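Local coordinates for stage II sporulation E family protein (PDB 3RNR), which is of unknown function but, as a member of the protein phosphatase 2C family, probably removes phosphate from phosphorylated serine or threonine residues of proteins, at residues G38-G43 / L47-A52; A77-N80 / T85-W88. One frame throughout, in Å; residues are numbered along the deposited sequence.

Interaction 1: G38-G43 / L47-A52; sequences GVLDAG and LDAVLA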
loop_
_atom_site.group_PDB
_atom_site.type_symbol
_atom_site.label_atom_id
_atom_site.label_comp_id
_atom_site.label_asym_id
_atom_site.label_seq_id
_atom_site.Cartn_x
_atom_site.Cartn_y
_atom_site.Cartn_z
ATOM N N GLY B 38 8.330 2.427 -0.759
ATOM C CA GLY B 38 9.020 3.476 -1.488
ATOM C C GLY B 38 9.651 2.966 -2.776
ATOM O O GLY B 38 9.565 3.606 -3.823
ATOM N N VAL B 39 10.282 1.800 -2.705
ATOM C CA VAL B 39 10.909 1.198 -3.882
ATOM C C VAL B 39 9.847 0.750 -4.889
ATOM O O VAL B 39 9.924 1.069 -6.072
ATOM C CB VAL B 39 11.795 -0.016 -3.494
ATOM C CG1 VAL B 39 12.116 -0.865 -4.723
ATOM C CG2 VAL B 39 13.088 0.462 -2.824
ATOM N N LEU B 40 8.848 0.023 -4.413
ATOM C CA LEU B 40 7.796 -0.502 -5.290
ATOM C C LEU B 40 7.028 0.616 -5.986
ATOM O O LEU B 40 6.727 0.538 -7.179
ATOM C CB LEU B 40 6.827 -1.379 -4.491
ATOM C CG LEU B 40 7.510 -2.610 -3.889
ATOM C CD1 LEU B 40 6.634 -3.232 -2.805
ATOM C CD2 LEU B 40 7.829 -3.606 -5.000
ATOM N N ASP B 41 6.719 1.667 -5.241
ATOM C CA ASP B 41 5.943 2.766 -5.810
ATOM C C ASP B 41 6.725 3.465 -6.913
ATOM O O ASP B 41 6.148 4.074 -7.815
ATOM C CB ASP B 41 5.548 3.767 -4.731
ATOM C CG ASP B 41 4.979 5.049 -5.323
ATOM O OD1 ASP B 41 3.806 5.043 -5.753
ATOM O OD2 ASP B 41 5.709 6.057 -5.367
ATOM N N ALA B 42 8.045 3.363 -6.840
ATOM C CA ALA B 42 8.915 3.990 -7.829
ATOM C C ALA B 42 9.192 3.052 -9.001
ATOM O O ALA B 42 9.952 3.392 -9.897
ATOM C CB ALA B 42 10.226 4.465 -7.184
ATOM N N GLY B 43 8.576 1.872 -8.984
ATOM C CA GLY B 43 8.703 0.922 -10.078
ATOM C C GLY B 43 9.798 -0.116 -9.905
ATOM O O GLY B 43 10.122 -0.850 -10.839
ATOM N N LEU B 47 12.836 -7.770 -5.352
ATOM C CA LEU B 47 14.162 -7.952 -4.764
ATOM C C LEU B 47 14.776 -6.627 -4.278
ATOM O O LEU B 47 15.345 -6.568 -3.191
ATOM C CB LEU B 47 15.108 -8.628 -5.755
ATOM C CG LEU B 47 16.568 -8.780 -5.318
ATOM C CD1 LEU B 47 16.688 -9.611 -4.025
ATOM C CD2 LEU B 47 17.374 -9.443 -6.445
ATOM N N ASP B 48 14.707 -5.584 -5.102
ATOM C CA ASP B 48 15.170 -4.272 -4.679
ATOM C C ASP B 48 14.421 -3.793 -3.437
ATOM O O ASP B 48 14.993 -3.143 -2.559
ATOM C CB ASP B 48 14.986 -3.246 -5.796
ATOM C CG ASP B 48 15.945 -3.469 -6.951
ATOM O OD1 ASP B 48 17.039 -4.027 -6.735
ATOM O OD2 ASP B 48 15.596 -3.083 -8.075
ATOM N N ALA B 49 13.131 -4.095 -3.379
ATOM C CA ALA B 49 12.325 -3.684 -2.229
ATOM C C ALA B 49 12.808 -4.408 -0.966
ATOM O O ALA B 49 12.931 -3.806 0.102
ATOM C CB ALA B 49 10.838 -3.953 -2.489
ATOM N N VAL B 50 13.088 -5.699 -1.088
ATOM C CA VAL B 50 13.655 -6.456 0.028
ATOM C C VAL B 50 15.014 -5.890 0.457
ATOM O O VAL B 50 15.268 -5.703 1.638
ATOM C CB VAL B 50 13.808 -7.962 -0.319
ATOM C CG1 VAL B 50 14.753 -8.654 0.683
ATOM C CG2 VAL B 50 12.440 -8.635 -0.309
ATOM N N LEU B 51 15.872 -5.588 -0.506
ATOM C CA LEU B 51 17.195 -5.059 -0.187
ATOM C C LEU B 51 17.104 -3.690 0.488
ATOM O O LEU B 51 17.875 -3.393 1.397
ATOM C CB LEU B 51 18.076 -4.995 -1.444
ATOM C CG LEU B 51 18.409 -6.370 -2.042
ATOM C CD1 LEU B 51 19.187 -6.222 -3.362
ATOM C CD2 LEU B 51 19.202 -7.232 -1.047
ATOM N N ALA B 52 16.161 -2.856 0.056
ATOM C CA ALA B 52 15.951 -1.574 0.735
ATOM C C ALA B 52 15.407 -1.756 2.167
ATOM O O ALA B 52 15.852 -1.080 3.110
ATOM C CB ALA B 52 15.041 -0.647 -0.098
#
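D48 meets V39 through its methylene carbon: D48 CB lies 3.9 Å from V39 CG1. The D48 backbone N is hydrogen-bonded to S45 OG, which lies in the short link between the two helices. A49 comes next; its CA and that of V39 are the nearest pair, 5.3 Å apart. V39 CG1 rests against the A49 backbone, 3.6 Å from A49 N. With CG1 anti to the backbone N (chi1 164°), the two methyls of V39 part over the second helix, CG1 to A49 and CG2 onward to A52. The methyl of A49 turns to L40 as well, and its CB touches L40 CG at 3.9 Å. L40 also packs on V76 of strand 72-80, so this side of the contact runs into the helix-to-sheet interface of the PP2C-type alpha-beta-alpha sandwich. The two helices follow each other in the chain, joined by a short link, and lie in the helical layer over the antiparallel sheet. Helix 25-41 ends in a Schellman motif at G43. There the positive phi of 94° turns the chain out of the helix, and G43 N bonds to L40 O at 2.9 Å. V50 points away from the first helix and packs on M74 and V76. One turn on from D48, A52 presents its CB to V39 CG2 at 3.5 Å.

Interaction 2: A77-N80 / T85-W88; sequences AAVN and TLEW. With GOL (glycerol), chain K.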
loop_
_atom_site.group_PDB
_atom_site.type_symbol
_atom_site.label_atom_id
_atom_site.label_comp_id
_atom_site.label_asym_id
_atom_site.label_seq_id
_atom_site.Cartn_x
_atom_site.Cartn_y
_atom_site.Cartn_z
ATOM N N ALA B 77 5.565 -9.036 -4.091
ATOM C CA ALA B 77 5.462 -9.415 -5.487
ATOM C C ALA B 77 4.995 -8.212 -6.301
ATOM O O ALA B 77 4.401 -7.277 -5.762
ATOM C CB ALA B 77 4.515 -10.598 -5.648
ATOM N N ALA B 78 5.306 -8.213 -7.590
ATOM C CA ALA B 78 4.875 -7.118 -8.445
ATOM C C ALA B 78 4.543 -7.693 -9.802
ATOM O O ALA B 78 5.255 -8.564 -10.292
ATOM C CB ALA B 78 5.957 -6.085 -8.571
ATOM N N VAL B 79 3.458 -7.212 -10.400
ATOM C CA VAL B 79 3.085 -7.640 -11.735
ATOM C C VAL B 79 3.269 -6.467 -12.680
ATOM O O VAL B 79 2.759 -5.383 -12.428
ATOM C CB VAL B 79 1.624 -8.100 -11.784
ATOM C CG1 VAL B 79 1.203 -8.411 -13.228
ATOM C CG2 VAL B 79 1.428 -9.313 -10.875
ATOM N N ASN B 80 4.007 -6.677 -13.762
ATOM C CA ASN B 80 4.192 -5.612 -14.726
ATOM C C ASN B 80 2.941 -5.566 -15.586
ATOM O O ASN B 80 2.604 -6.543 -16.264
ATOM C CB ASN B 80 5.433 -5.876 -15.579
ATOM C CG ASN B 80 5.717 -4.749 -16.558
ATOM O OD1 ASN B 80 4.845 -4.335 -17.317
ATOM N ND2 ASN B 80 6.932 -4.232 -16.521
ATOM N N THR B 85 4.047 -9.697 -16.709
ATOM C CA THR B 85 5.025 -10.572 -16.046
ATOM C C THR B 85 5.104 -10.332 -14.539
ATOM O O THR B 85 4.962 -9.211 -14.069
ATOM C CB THR B 85 6.432 -10.428 -16.628
ATOM O OG1 THR B 85 6.828 -9.055 -16.561
ATOM C CG2 THR B 85 6.467 -10.908 -18.091
ATOM N N LEU B 86 5.327 -11.419 -13.806
ATOM C CA LEU B 86 5.349 -11.432 -12.365
ATOM C C LEU B 86 6.760 -11.637 -11.816
ATOM O O LEU B 86 7.494 -12.505 -12.288
ATOM C CB LEU B 86 4.476 -12.587 -11.880
ATOM C CG LEU B 86 4.537 -12.957 -10.397
ATOM C CD1 LEU B 86 3.942 -11.840 -9.549
ATOM C CD2 LEU B 86 3.792 -14.260 -10.156
ATOM N N GLU B 87 7.127 -10.842 -10.813
ATOM C CA GLU B 87 8.328 -11.113 -10.020
ATOM C C GLU B 87 7.953 -11.142 -8.539
ATOM O O GLU B 87 6.941 -10.568 -8.144
ATOM C CB GLU B 87 9.401 -10.042 -10.242
ATOM C CG GLU B 87 9.941 -10.001 -11.680
ATOM C CD GLU B 87 11.209 -9.184 -11.766
ATOM O OE1 GLU B 87 11.167 -7.958 -11.507
ATOM O OE2 GLU B 87 12.253 -9.782 -12.042
ATOM N N TRP B 88 8.774 -11.791 -7.717
ATOM C CA TRP B 88 8.472 -11.863 -6.289
ATOM C C TRP B 88 9.743 -12.085 -5.483
ATOM O O TRP B 88 10.787 -12.477 -6.030
ATOM C CB TRP B 88 7.441 -12.966 -5.988
ATOM C CG TRP B 88 7.869 -14.328 -6.490
ATOM C CD1 TRP B 88 7.552 -14.895 -7.692
ATOM C CD2 TRP B 88 8.694 -15.278 -5.800
ATOM N NE1 TRP B 88 8.144 -16.136 -7.800
ATOM C CE2 TRP B 88 8.859 -16.388 -6.657
ATOM C CE3 TRP B 88 9.335 -15.284 -4.550
ATOM C CZ2 TRP B 88 9.616 -17.509 -6.297
ATOM C CZ3 TRP B 88 10.098 -16.395 -4.195
ATOM C CH2 TRP B 88 10.233 -17.493 -5.067
HETATM C C1 GOL K . 11.152 -6.157 -15.011
HETATM O O1 GOL K . 11.885 -7.348 -15.183
HETATM C C2 GOL K . 9.710 -6.478 -14.625
HETATM O O2 GOL K . 8.839 -5.596 -15.292
HETATM C C3 GOL K . 9.368 -7.924 -14.969
HETATM O O3 GOL K . 8.137 -8.277 -14.372
#
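L86 lays its CD1 methyl across V79 CG2, 3.8 Å away, and the two side chains meet at an oblique angle. In L86, chi1 of 169° and chi2 of 68° together bring CD1 over the neighbouring strand, 3.6 Å from A78 O and near A77 CB. This is the beta hairpin of strands 72-80 and 85-91, at the middle of the antiparallel sheet of the PP2C-type sandwich. A77, V79, L86 and W88 start from one face, where V160 of the second sheet packs on A77 and L86. A77 CB meets W88 CB at 3.8 Å, while the indole ring leads off toward L107 and S108. A78 and E87 form a hydrogen-bonded pair: A78 N gives to E87 O and E87 N to A78 O, at 2.9 and 3.0 Å. Near the turn N80 N bonds to T85 O at 2.7 Å, with an N-H...O angle of 171°. N80 OD1 receives the backbone N-H groups of R82 and D83, which ties the amide to the turn. A glycerol, probably from the crystallisation liquor, bridges the two strand ends. N80 ND2 donates to glycerol O2 at 2.6 Å, and glycerol O3 donates to T85 OG1 at 2.7 Å.

In the fold
From the N terminus, strands 2-7 and 10-18 come first, then helix 25-41. Interaction 1 closes the short loop between helix 25-41 and helix 46-63. Helix 46-63 then leads into strand 72-80. Interaction 2 closes the next turn, between strand 72-80 and strand 85-91. The two contacts follow in series; neither encloses nor crosses the other. Their centres are 12 Å apart and their nearest atoms about 5 Å apart, without touching. V50 of helix 46-63 packs on V76 and A89, so that helix packs on both strands of the hairpin. L40 of helix 25-41 reaches V76 as well. Interaction 1 joins two helices of the layer, and interaction 2 joins two inner strands of the sheet.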